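Local coordinates for protein stress response kinase A (Escherichia coli, PDB 1ZYL) that phosphorylates itself and other proteins on serine and threonine with ATP, and probably protects the cell against stress linked to reactive oxygen species, at residues D179-A184 / E312-L317; A187-D192 / E267-M272. All coordinates share one frame; numbering follows the deposited sequence.

How the contacts relate
Both contacts use helix 171-188 of the helical part of this kinase-like chain, and their centres lie about 10 Å apart. Contact 1 sits farther out, about 22 Å from the centre of the chain against about 17 Å for contact 2, and is only partly buried. There two helices run side by side and meet through alanines, leucines and the aliphatic base of a glutamine. Contact 2 is more deeply buried: just past the helix, an indole packs against helix 266-283, bringing in aromatic and sulfur chemistry. Along the chain, contact 2 is nested within the loop closed by contact 1. Leu-317 joins them in space, its O being 2.7 Å from NE2 of His-188.

Contact 1. Residues D179-A184 / E312-L317; sequences DELIAA and EQAKVL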
loop_
_atom_site.group_PDB
_atom_site.type_symbol
_atom_site.label_atom_id
_atom_site.label_comp_id
_atom_site.label_asym_id
_atom_site.label_seq_id
_atom_site.Cartn_x
_atom_site.Cartn_y
_atom_site.Cartn_z
ATOM N N ASP A 179 -22.095 5.218 -4.891
ATOM C CA ASP A 179 -23.043 4.280 -4.315
ATOM C C ASP A 179 -23.172 3.056 -5.237
ATOM O O ASP A 179 -23.063 1.909 -4.804
ATOM C CB ASP A 179 -24.408 4.965 -4.143
ATOM C CG ASP A 179 -24.382 6.086 -3.105
ATOM O OD1 ASP A 179 -25.393 6.803 -2.960
ATOM O OD2 ASP A 179 -23.357 6.256 -2.424
ATOM N N GLU A 180 -23.396 3.317 -6.517
ATOM C CA GLU A 180 -23.533 2.263 -7.510
ATOM C C GLU A 180 -22.312 1.364 -7.512
ATOM O O GLU A 180 -22.419 0.152 -7.703
ATOM C CB GLU A 180 -23.703 2.878 -8.898
ATOM C CG GLU A 180 -25.151 3.034 -9.369
ATOM C CD GLU A 180 -25.332 4.189 -10.348
ATOM O OE1 GLU A 180 -24.400 4.478 -11.133
ATOM O OE2 GLU A 180 -26.419 4.806 -10.330
ATOM N N LEU A 181 -21.144 1.960 -7.300
ATOM C CA LEU A 181 -19.919 1.185 -7.291
ATOM C C LEU A 181 -19.839 0.348 -6.040
ATOM O O LEU A 181 -19.554 -0.840 -6.121
ATOM C CB LEU A 181 -18.686 2.091 -7.395
ATOM C CG LEU A 181 -17.355 1.355 -7.622
ATOM C CD1 LEU A 181 -17.447 0.494 -8.859
ATOM C CD2 LEU A 181 -16.222 2.346 -7.766
ATOM N N ILE A 182 -20.099 0.941 -4.879
ATOM C CA ILE A 182 -20.007 0.150 -3.658
ATOM C C ILE A 182 -21.088 -0.934 -3.612
ATOM O O ILE A 182 -20.918 -1.953 -2.942
ATOM C CB ILE A 182 -20.033 1.029 -2.350
ATOM C CG1 ILE A 182 -21.458 1.235 -1.854
ATOM C CG2 ILE A 182 -19.357 2.362 -2.595
ATOM C CD1 ILE A 182 -21.939 0.141 -0.905
ATOM N N ALA A 183 -22.192 -0.738 -4.321
ATOM C CA ALA A 183 -23.223 -1.772 -4.332
ATOM C C ALA A 183 -22.677 -2.958 -5.136
ATOM O O ALA A 183 -22.793 -4.114 -4.725
ATOM C CB ALA A 183 -24.501 -1.255 -4.974
ATOM N N ALA A 184 -22.072 -2.663 -6.281
ATOM C CA ALA A 184 -21.512 -3.702 -7.129
ATOM C C ALA A 184 -20.396 -4.480 -6.438
ATOM O O ALA A 184 -20.408 -5.704 -6.426
ATOM C CB ALA A 184 -21.003 -3.095 -8.424
ATOM N N GLU A 312 -17.694 3.192 -14.922
ATOM C CA GLU A 312 -17.088 2.175 -15.772
ATOM C C GLU A 312 -16.725 0.906 -14.994
ATOM O O GLU A 312 -16.876 -0.207 -15.504
ATOM C CB GLU A 312 -15.847 2.738 -16.458
ATOM C CG GLU A 312 -15.958 2.744 -17.967
ATOM C CD GLU A 312 -16.542 1.445 -18.501
ATOM O OE1 GLU A 312 -16.005 0.363 -18.163
ATOM O OE2 GLU A 312 -17.542 1.509 -19.254
ATOM N N GLN A 313 -16.259 1.079 -13.759
ATOM C CA GLN A 313 -15.878 -0.051 -12.913
ATOM C C GLN A 313 -17.050 -0.951 -12.579
ATOM O O GLN A 313 -16.892 -2.165 -12.510
ATOM C CB GLN A 313 -15.226 0.432 -11.609
ATOM C CG GLN A 313 -13.709 0.382 -11.626
ATOM C CD GLN A 313 -13.178 -1.031 -11.777
ATOM O OE1 GLN A 313 -13.412 -1.877 -10.925
ATOM N NE2 GLN A 313 -12.458 -1.289 -12.863
ATOM N N ALA A 314 -18.222 -0.364 -12.364
ATOM C CA ALA A 314 -19.397 -1.168 -12.042
ATOM C C ALA A 314 -19.766 -2.069 -13.228
ATOM O O ALA A 314 -20.280 -3.174 -13.042
ATOM C CB ALA A 314 -20.570 -0.271 -11.662
ATOM N N LYS A 315 -19.489 -1.604 -14.442
ATOM C CA LYS A 315 -19.788 -2.393 -15.627
ATOM C C LYS A 315 -18.833 -3.580 -15.746
ATOM O O LYS A 315 -19.191 -4.635 -16.275
ATOM C CB LYS A 315 -19.712 -1.512 -16.873
ATOM C CG LYS A 315 -20.806 -0.456 -16.908
ATOM C CD LYS A 315 -20.704 0.449 -18.118
ATOM C CE LYS A 315 -21.789 1.519 -18.081
ATOM N NZ LYS A 315 -21.570 2.563 -19.126
ATOM N N VAL A 316 -17.620 -3.404 -15.241
ATOM C CA VAL A 316 -16.619 -4.459 -15.271
ATOM C C VAL A 316 -17.019 -5.544 -14.282
ATOM O O VAL A 316 -16.691 -6.717 -14.457
ATOM C CB VAL A 316 -15.242 -3.904 -14.880
ATOM C CG1 VAL A 316 -14.216 -5.018 -14.816
ATOM C CG2 VAL A 316 -14.819 -2.847 -15.881
ATOM N N LEU A 317 -17.741 -5.135 -13.244
ATOM C CA LEU A 317 -18.197 -6.041 -12.197
ATOM C C LEU A 317 -19.486 -6.772 -12.574
ATOM O O LEU A 317 -19.946 -7.644 -11.840
ATOM C CB LEU A 317 -18.398 -5.257 -10.890
ATOM C CG LEU A 317 -17.125 -4.688 -10.252
ATOM C CD1 LEU A 317 -17.436 -3.434 -9.460
ATOM C CD2 LEU A 317 -16.486 -5.736 -9.375
#
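Gln-313 meets Leu-181 with its aliphatic base, while its flat carboxamide is carried away to the side of helix 266-283, where the side chain touches Glu-267 and Arg-270. What faces Leu-181 is therefore a methylene: CB of Gln-313 lies 3.5 Å from CD1 of Leu-181. The bend at chi2 (-63°) belongs to that departure of the amide. A second flat group, the carboxylate of Glu-180, forms a salt bridge through OE2 with Lys-176 one turn earlier on its own helix, at the exposed border of the contact.

Between them the side chains that meet are apolar. Leu-181 swings CG anti to its backbone nitrogen (chi1 -171°), and CD1 then reaches across to the backbone N of Ala-314 at 3.7 Å and to CD1 of Leu-317 at 4.0 Å. Helices 171-188 and 300-316 run nearly parallel here, inclined by 21° with their local axes 8.9 Å apart, and belong to the helical lobe of a phosphotransferase related to the protein kinases. Small side chains suit this spacing: the methyl of Ala-184 points at that of Ala-314, which it meets from the side, CB to CB 4.3 Å. One turn on, Leu-317 sends CD1 to within 3.7 Å of CB of Ala-184, and its side chain also touches Glu-267.

Contact 2. Residues A187-D192 / E267-M272; sequences AHWRED and EPLRAM
Met-272 lays its thioether over one face of the Trp-189 indole, the two side chains crossing at about a right angle. SD stands 4.2 Å from the centroid of the six-membered ring, 19° off the ring normal, which makes this a Met-aromatic contact. The terminal methyl adds a CH-pi interaction: CE is 3.7 Å from the same centroid, displaced toward the CE3-CZ3 side of the ring. The Met-272 side chain runs extended through chi2 and bends at chi3, laying CE as well as SD above the indole.

The other two partners of the ring come in at a slant. Leu-269 directs CD2 toward the outer end of the benzo ring, 3.9 Å from CH2 of Trp-189, and Pro-268 brings its CB to 4.3 Å from CE3 of Trp-189. Although the CB of Trp-189 does not aim straight at the helix, chi1 of -166° sets CG anti to the backbone nitrogen and carries the six-membered ring against these three residues. Next door, His-188 uses its methylene: its CB lies 4.0 Å from CG of Pro-268. That proline occupies the first turn of helix 266-283, where its missing N-H costs the helix no bond.

From Trp-189 onward the chain runs as a loop, and NH1 of Arg-190 makes a weak hydrogen bond to O of Ala-261. Helix 149-161 also borders the contact, with Leu-149 touching both Trp-189 and Met-272, and Tyr-152 touching Met-272. Leu-269 leans on Gln-228 and Trp-231 of the short helix 228-231, its side chain about 11 Å from that of Asp-201, the inferred proton acceptor, while Ala-271 packs on Gln-313 of helix 300-316.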
loop_
_atom_site.group_PDB
_atom_site.type_symbol
_atom_site.label_atom_id
_atom_site.label_comp_id
_atom_site.label_asym_id
_atom_site.label_seq_id
_atom_site.Cartn_x
_atom_site.Cartn_y
_atom_site.Cartn_z
ATOM N N ALA A 187 -21.702 -6.688 -3.680
ATOM C CA ALA A 187 -22.365 -7.873 -4.215
ATOM C C ALA A 187 -21.403 -8.978 -4.657
ATOM O O ALA A 187 -21.811 -10.125 -4.814
ATOM C CB ALA A 187 -23.285 -7.486 -5.380
ATOM N N HIS A 188 -20.134 -8.642 -4.858
ATOM C CA HIS A 188 -19.154 -9.639 -5.274
ATOM C C HIS A 188 -18.131 -9.914 -4.182
ATOM O O HIS A 188 -17.242 -10.739 -4.367
ATOM C CB HIS A 188 -18.425 -9.178 -6.537
ATOM C CG HIS A 188 -19.328 -8.951 -7.710
ATOM N ND1 HIS A 188 -19.861 -9.983 -8.450
ATOM C CD2 HIS A 188 -19.803 -7.809 -8.262
ATOM C CE1 HIS A 188 -20.625 -9.487 -9.408
ATOM N NE2 HIS A 188 -20.606 -8.169 -9.316
ATOM N N TRP A 189 -18.243 -9.226 -3.047
ATOM C CA TRP A 189 -17.288 -9.433 -1.959
ATOM C C TRP A 189 -17.650 -10.714 -1.253
ATOM O O TRP A 189 -18.775 -11.183 -1.369
ATOM C CB TRP A 189 -17.328 -8.272 -0.968
ATOM C CG TRP A 189 -16.154 -8.242 -0.014
ATOM C CD1 TRP A 189 -16.212 -8.184 1.348
ATOM C CD2 TRP A 189 -14.756 -8.245 -0.354
ATOM N NE1 TRP A 189 -14.943 -8.149 1.882
ATOM C CE2 TRP A 189 -14.028 -8.187 0.863
ATOM C CE3 TRP A 189 -14.046 -8.290 -1.564
ATOM C CZ2 TRP A 189 -12.627 -8.176 0.905
ATOM C CZ3 TRP A 189 -12.649 -8.279 -1.522
ATOM C CH2 TRP A 189 -11.958 -8.222 -0.291
ATOM N N ARG A 190 -16.706 -11.295 -0.527
ATOM C CA ARG A 190 -16.988 -12.543 0.177
ATOM C C ARG A 190 -15.999 -12.792 1.302
ATOM O O ARG A 190 -14.825 -12.442 1.190
ATOM C CB ARG A 190 -16.967 -13.724 -0.811
ATOM C CG ARG A 190 -15.627 -13.955 -1.520
ATOM C CD ARG A 190 -15.779 -14.932 -2.687
ATOM N NE ARG A 190 -14.524 -15.198 -3.395
ATOM C CZ ARG A 190 -13.490 -15.865 -2.884
ATOM N NH1 ARG A 190 -12.393 -16.055 -3.610
ATOM N NH2 ARG A 190 -13.549 -16.349 -1.651
ATOM N N GLU A 191 -16.483 -13.372 2.397
ATOM C CA GLU A 191 -15.627 -13.687 3.539
ATOM C C GLU A 191 -15.294 -15.162 3.394
ATOM O O GLU A 191 -14.968 -15.858 4.357
ATOM C CB GLU A 191 -16.370 -13.442 4.853
ATOM C CG GLU A 191 -15.817 -12.296 5.692
ATOM C CD GLU A 191 -15.894 -10.950 4.993
ATOM O OE1 GLU A 191 -15.224 -10.779 3.953
ATOM O OE2 GLU A 191 -16.624 -10.064 5.487
ATOM N N ASP A 192 -15.384 -15.613 2.152
ATOM C CA ASP A 192 -15.140 -16.990 1.774
ATOM C C ASP A 192 -13.685 -17.238 1.330
ATOM O O ASP A 192 -13.414 -18.114 0.507
ATOM C CB ASP A 192 -16.119 -17.337 0.650
ATOM C CG ASP A 192 -16.111 -18.796 0.303
ATOM O OD1 ASP A 192 -16.149 -19.632 1.237
ATOM O OD2 ASP A 192 -16.080 -19.107 -0.907
ATOM N N GLU A 267 -11.345 -7.318 -9.393
ATOM C CA GLU A 267 -12.078 -6.119 -9.760
ATOM C C GLU A 267 -12.655 -5.470 -8.512
ATOM O O GLU A 267 -12.764 -4.249 -8.434
ATOM C CB GLU A 267 -13.150 -6.437 -10.801
ATOM C CG GLU A 267 -12.533 -6.923 -12.110
ATOM C CD GLU A 267 -11.402 -6.009 -12.608
ATOM O OE1 GLU A 267 -10.428 -6.535 -13.206
ATOM O OE2 GLU A 267 -11.485 -4.771 -12.410
ATOM N N PRO A 268 -13.059 -6.275 -7.523
ATOM C CA PRO A 268 -13.576 -5.588 -6.341
ATOM C C PRO A 268 -12.435 -4.890 -5.592
ATOM O O PRO A 268 -12.621 -3.814 -5.034
ATOM C CB PRO A 268 -14.208 -6.716 -5.543
ATOM C CG PRO A 268 -14.791 -7.549 -6.626
ATOM C CD PRO A 268 -13.641 -7.624 -7.622
ATOM N N LEU A 269 -11.247 -5.490 -5.588
ATOM C CA LEU A 269 -10.104 -4.878 -4.899
ATOM C C LEU A 269 -9.691 -3.585 -5.583
ATOM O O LEU A 269 -9.405 -2.588 -4.919
ATOM C CB LEU A 269 -8.903 -5.830 -4.862
ATOM C CG LEU A 269 -9.057 -7.044 -3.954
ATOM C CD1 LEU A 269 -7.855 -7.935 -4.102
ATOM C CD2 LEU A 269 -9.224 -6.597 -2.524
ATOM N N ARG A 270 -9.656 -3.613 -6.910
ATOM C CA ARG A 270 -9.285 -2.438 -7.684
ATOM C C ARG A 270 -10.318 -1.328 -7.427
ATOM O O ARG A 270 -9.959 -0.158 -7.229
ATOM C CB ARG A 270 -9.215 -2.802 -9.169
ATOM C CG ARG A 270 -9.027 -1.609 -10.101
ATOM C CD ARG A 270 -9.079 -2.047 -11.547
ATOM N NE ARG A 270 -7.848 -2.698 -11.993
ATOM C CZ ARG A 270 -7.807 -3.893 -12.576
ATOM N NH1 ARG A 270 -6.652 -4.410 -12.966
ATOM N NH2 ARG A 270 -8.925 -4.583 -12.755
ATOM N N ALA A 271 -11.595 -1.700 -7.417
ATOM C CA ALA A 271 -12.654 -0.740 -7.150
ATOM C C ALA A 271 -12.400 -0.190 -5.761
ATOM O O ALA A 271 -12.527 1.009 -5.516
ATOM C CB ALA A 271 -14.007 -1.419 -7.184
ATOM N N MET A 272 -12.029 -1.085 -4.851
ATOM C CA MET A 272 -11.766 -0.713 -3.472
ATOM C C MET A 272 -10.611 0.266 -3.331
ATOM O O MET A 272 -10.717 1.251 -2.596
ATOM C CB MET A 272 -11.502 -1.968 -2.641
ATOM C CG MET A 272 -12.771 -2.741 -2.276
ATOM S SD MET A 272 -12.482 -4.337 -1.488
ATOM C CE MET A 272 -13.621 -5.114 -2.270
#